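Local coordinates for protein SdbC (Legionella pneumophila subsp. pneumophila, PDB 4KSN) that is of unknown molecular function but is probably an effector, represented here by its C-terminal domain, whose sheet runs on into a second subunit, at residues D8-L14 and R65-V71. The protein carries 1 engineered substitution. Numbering follows the deposited sequence. Where two conformers were deposited one is given.
Sequences DTHLADL and RQLIVSV
His10 turns an edge of its imidazole to Ile68, with CD2 3.9 Å from Ile68 CB and the two side chains crossing at about a right angle. With CG anti to the backbone N (chi1 170°), the ring swings along its own strand, and NE2 donates to Asp13 OD1 at 2.7 Å. That hydrogen bond lies in the ring plane but meets the carboxylate from above, so the imidazole is tied down at one end while Ile68 CG2 packs at the same edge. Asp13 OD1 also sits 3.6 Å from Ile68 CG2, and the extended Gln66 brings its amide up to the carboxylate, the two planes 66° apart.

On the face of Ala12 and Leu14 the contact is apolar: Leu14 CD1 reaches obliquely to Val69 CG2 at 3.8 Å, and Ala12 CB lies beside Val69 CB at 4.4 Å. Toward the chain start, beyond the bulge, Thr9 CG2 and Val71 CG2 lie side by side, 4.0 Å apart, though Thr9 is poorly ordered.

Strand 62-71 also pairs antiparallel with a strand of a second subunit, continuing the sheet across the interface. Within the chain, Val69 O accepts from both Leu11 N (2.7 Å) and Ala12 N (3.2 Å), while Val69 N returns a bond to Ala12 O. Leu11 and Ala12, both set against Val69, with the register slipping by one between His10 and Ala12, make a classic beta bulge in an antiparallel sheet.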
ATOM      1  N   ASP A   8      -1.890  -3.569  19.686  1.00100.31           N
ATOM      2  CA  ASP A   8      -1.721  -2.116  19.366  1.00 95.48           C
ATOM      3  C   ASP A   8      -1.264  -1.929  17.909  1.00 89.41           C
ATOM      4  O   ASP A   8      -0.069  -2.003  17.599  1.00 86.40           O
ATOM      5  CB  ASP A   8      -0.740  -1.448  20.353  1.00 97.45           C
ATOM      6  CG  ASP A   8      -0.599   0.058  20.125  1.00 98.24           C
ATOM      7  OD1 ASP A   8      -1.037   0.540  19.062  1.00104.05           O
ATOM      8  OD2 ASP A   8      -0.050   0.765  21.001  1.00 90.81           O
ATOM      9  N   THR A   9      -2.221  -1.630  17.036  1.00 82.51           N
ATOM     10  CA  THR A   9      -2.011  -1.747  15.604  1.00 76.08           C
ATOM     11  C   THR A   9      -1.162  -0.610  14.969  1.00 66.14           C
ATOM     12  O   THR A   9      -1.406   0.601  15.144  1.00 56.87           O
ATOM     13  CB  THR A   9      -3.345  -1.924  14.859  1.00 81.54           C
ATOM     14  OG1 THR A   9      -3.080  -2.165  13.474  1.00 84.54           O
ATOM     15  CG2 THR A   9      -4.249  -0.694  15.024  1.00 82.88           C
ATOM     16  N   HIS A  10      -0.166  -1.053  14.213  1.00 63.40           N
ATOM     17  CA  HIS A  10       0.823  -0.162  13.590  1.00 58.75           C
ATOM     18  C   HIS A  10       0.186   0.562  12.407  1.00 55.26           C
ATOM     19  O   HIS A  10      -0.365  -0.072  11.524  1.00 61.87           O
ATOM     20  CB  HIS A  10       1.992  -1.022  13.111  1.00 61.09           C
ATOM     21  CG  HIS A  10       2.968  -0.296  12.241  1.00 61.92           C
ATOM     22  ND1 HIS A  10       2.787  -0.151  10.881  1.00 64.55           N
ATOM     23  CD2 HIS A  10       4.142   0.305  12.529  1.00 60.33           C
ATOM     24  CE1 HIS A  10       3.800   0.532  10.374  1.00 62.06           C
ATOM     25  NE2 HIS A  10       4.642   0.811  11.352  1.00 59.39           N
ATOM     26  N   LEU A  11       0.274   1.875  12.388  1.00 49.88           N
ATOM     27  CA  LEU A  11      -0.362   2.705  11.376  0.50 48.52           C
ATOM     28  C   LEU A  11       0.637   3.237  10.332  1.00 46.49           C
ATOM     29  O   LEU A  11       0.381   3.162   9.130  1.00 45.78           O
ATOM     30  CB  LEU A  11      -1.038   3.875  12.076  0.50 49.39           C
ATOM     31  CG  LEU A  11      -2.141   4.653  11.386  0.50 51.13           C
ATOM     32  CD1 LEU A  11      -3.396   3.805  11.192  0.50 53.38           C
ATOM     33  CD2 LEU A  11      -2.450   5.890  12.209  0.50 50.78           C
ATOM     34  N   ALA A  12       1.773   3.755  10.782  1.00 39.30           N
ATOM     35  CA  ALA A  12       2.754   4.410   9.883  1.00 36.85           C
ATOM     36  C   ALA A  12       4.121   4.437  10.533  1.00 33.73           C
ATOM     37  O   ALA A  12       4.237   4.188  11.705  1.00 34.07           O
ATOM     38  CB  ALA A  12       2.329   5.834   9.590  1.00 36.74           C
ATOM     39  N   ASP A  13       5.134   4.703   9.747  1.00 32.16           N
ATOM     40  CA  ASP A  13       6.483   4.888  10.252  1.00 31.74           C
ATOM     41  C   ASP A  13       6.838   6.340   9.988  1.00 29.81           C
ATOM     42  O   ASP A  13       6.373   6.927   8.998  1.00 30.77           O
ATOM     43  CB  ASP A  13       7.486   4.071   9.495  1.00 34.87           C
ATOM     44  CG  ASP A  13       7.171   2.595   9.544  1.00 39.65           C
ATOM     45  OD1 ASP A  13       6.850   2.112  10.636  1.00 41.57           O
ATOM     46  OD2 ASP A  13       7.262   1.965   8.477  1.00 46.23           O
ATOM     47  N   LEU A  14       7.714   6.861  10.825  1.00 27.97           N
ATOM     48  CA  LEU A  14       8.322   8.181  10.642  1.00 26.67           C
ATOM     49  C   LEU A  14       9.796   8.000  10.908  1.00 26.31           C
ATOM     50  O   LEU A  14      10.199   6.936  11.459  1.00 25.92           O
ATOM     51  CB  LEU A  14       7.720   9.114  11.690  1.00 27.09           C
ATOM     52  CG  LEU A  14       6.278   9.515  11.480  1.00 29.04           C
ATOM     53  CD1 LEU A  14       5.849  10.390  12.619  1.00 29.94           C
ATOM     54  CD2 LEU A  14       6.096  10.192  10.129  1.00 29.20           C
ATOM     55  N   ARG A  65      16.751   7.145  12.513  1.00 27.51           N
ATOM     56  CA  ARG A  65      16.111   6.323  13.490  1.00 29.41           C
ATOM     57  C   ARG A  65      14.604   6.256  13.143  1.00 31.79           C
ATOM     58  O   ARG A  65      14.022   7.255  12.795  1.00 31.21           O
ATOM     59  CB  ARG A  65      16.248   6.921  14.891  1.00 33.77           C
ATOM     60  CG  ARG A  65      17.706   6.901  15.435  1.00 34.35           C
ATOM     61  CD  ARG A  65      18.215   5.455  15.585  1.00 36.31           C
ATOM     62  NE  ARG A  65      17.246   4.530  16.219  1.00 38.86           N
ATOM     63  CZ  ARG A  65      17.170   4.281  17.532  1.00 40.94           C
ATOM     64  NH1 ARG A  65      16.277   3.446  17.997  1.00 40.48           N
ATOM     65  NH2 ARG A  65      18.008   4.877  18.409  1.00 44.54           N
ATOM     66  N   GLN A  66      14.040   5.084  13.236  1.00 30.30           N
ATOM     67  CA  GLN A  66      12.654   4.851  12.865  1.00 31.77           C
ATOM     68  C   GLN A  66      11.756   4.945  14.073  1.00 31.63           C
ATOM     69  O   GLN A  66      12.038   4.386  15.159  1.00 30.95           O
ATOM     70  CB  GLN A  66      12.526   3.480  12.211  1.00 32.96           C
ATOM     71  CG  GLN A  66      11.149   3.217  11.610  1.00 35.18           C
ATOM     72  CD  GLN A  66      11.067   1.886  10.894  1.00 37.56           C
ATOM     73  OE1 GLN A  66      12.067   1.374  10.419  1.00 41.11           O
ATOM     74  NE2 GLN A  66       9.886   1.340  10.793  1.00 40.47           N
ATOM     75  N   LEU A  67      10.623   5.620  13.881  1.00 31.30           N
ATOM     76  CA  LEU A  67       9.569   5.662  14.864  1.00 31.71           C
ATOM     77  C   LEU A  67       8.333   5.028  14.294  1.00 31.08           C
ATOM     78  O   LEU A  67       8.118   4.992  13.081  1.00 31.57           O
ATOM     79  CB  LEU A  67       9.234   7.126  15.206  1.00 32.20           C
ATOM     80  CG  LEU A  67      10.386   8.044  15.545  1.00 35.38           C
ATOM     81  CD1 LEU A  67       9.843   9.418  15.860  1.00 38.18           C
ATOM     82  CD2 LEU A  67      11.230   7.527  16.703  1.00 37.21           C
ATOM     83  N   ILE A  68       7.504   4.554  15.158  1.00 31.50           N
ATOM     84  CA  ILE A  68       6.312   3.982  14.707  1.00 33.04           C
ATOM     85  C   ILE A  68       5.122   4.732  15.332  1.00 33.52           C
ATOM     86  O   ILE A  68       5.185   5.237  16.457  1.00 33.46           O
ATOM     87  CB  ILE A  68       6.272   2.475  14.949  1.00 37.80           C
ATOM     88  CG1 ILE A  68       6.274   2.157  16.411  1.00 41.79           C
ATOM     89  CG2 ILE A  68       7.396   1.736  14.191  1.00 37.90           C
ATOM     90  CD1 ILE A  68       5.518   0.885  16.726  1.00 45.93           C
ATOM     91  N   VAL A  69       4.045   4.816  14.538  1.00 33.30           N
ATOM     92  CA  VAL A  69       2.824   5.498  14.912  1.00 34.70           C
ATOM     93  C   VAL A  69       1.776   4.399  14.968  1.00 36.22           C
ATOM     94  O   VAL A  69       1.601   3.614  13.998  1.00 37.64           O
ATOM     95  CB  VAL A  69       2.421   6.601  13.892  1.00 34.59           C
ATOM     96  CG1 VAL A  69       1.171   7.313  14.371  1.00 37.68           C
ATOM     97  CG2 VAL A  69       3.560   7.591  13.639  1.00 35.11           C
ATOM     98  N   SER A  70       1.085   4.302  16.094  1.00 37.24           N
ATOM     99  CA  SER A  70       0.117   3.242  16.293  1.00 41.97           C
ATOM    100  C   SER A  70      -1.100   3.825  16.956  1.00 43.45           C
ATOM    101  O   SER A  70      -1.076   4.933  17.477  1.00 40.55           O
ATOM    102  CB  SER A  70       0.709   2.118  17.170  1.00 43.72           C
ATOM    103  OG  SER A  70       2.064   1.870  16.814  1.00 46.77           O
ATOM    104  N   VAL A  71      -2.167   3.055  16.969  1.00 46.95           N
ATOM    105  CA  VAL A  71      -3.388   3.556  17.559  1.00 52.50           C
ATOM    106  C   VAL A  71      -3.479   3.075  18.971  1.00 57.92           C
ATOM    107  O   VAL A  71      -3.284   1.897  19.235  1.00 64.02           O
ATOM    108  CB  VAL A  71      -4.659   3.123  16.830  1.00 54.28           C
ATOM    109  CG1 VAL A  71      -5.815   3.997  17.287  1.00 56.75           C
ATOM    110  CG2 VAL A  71      -4.477   3.255  15.350  1.00 55.15           C
TER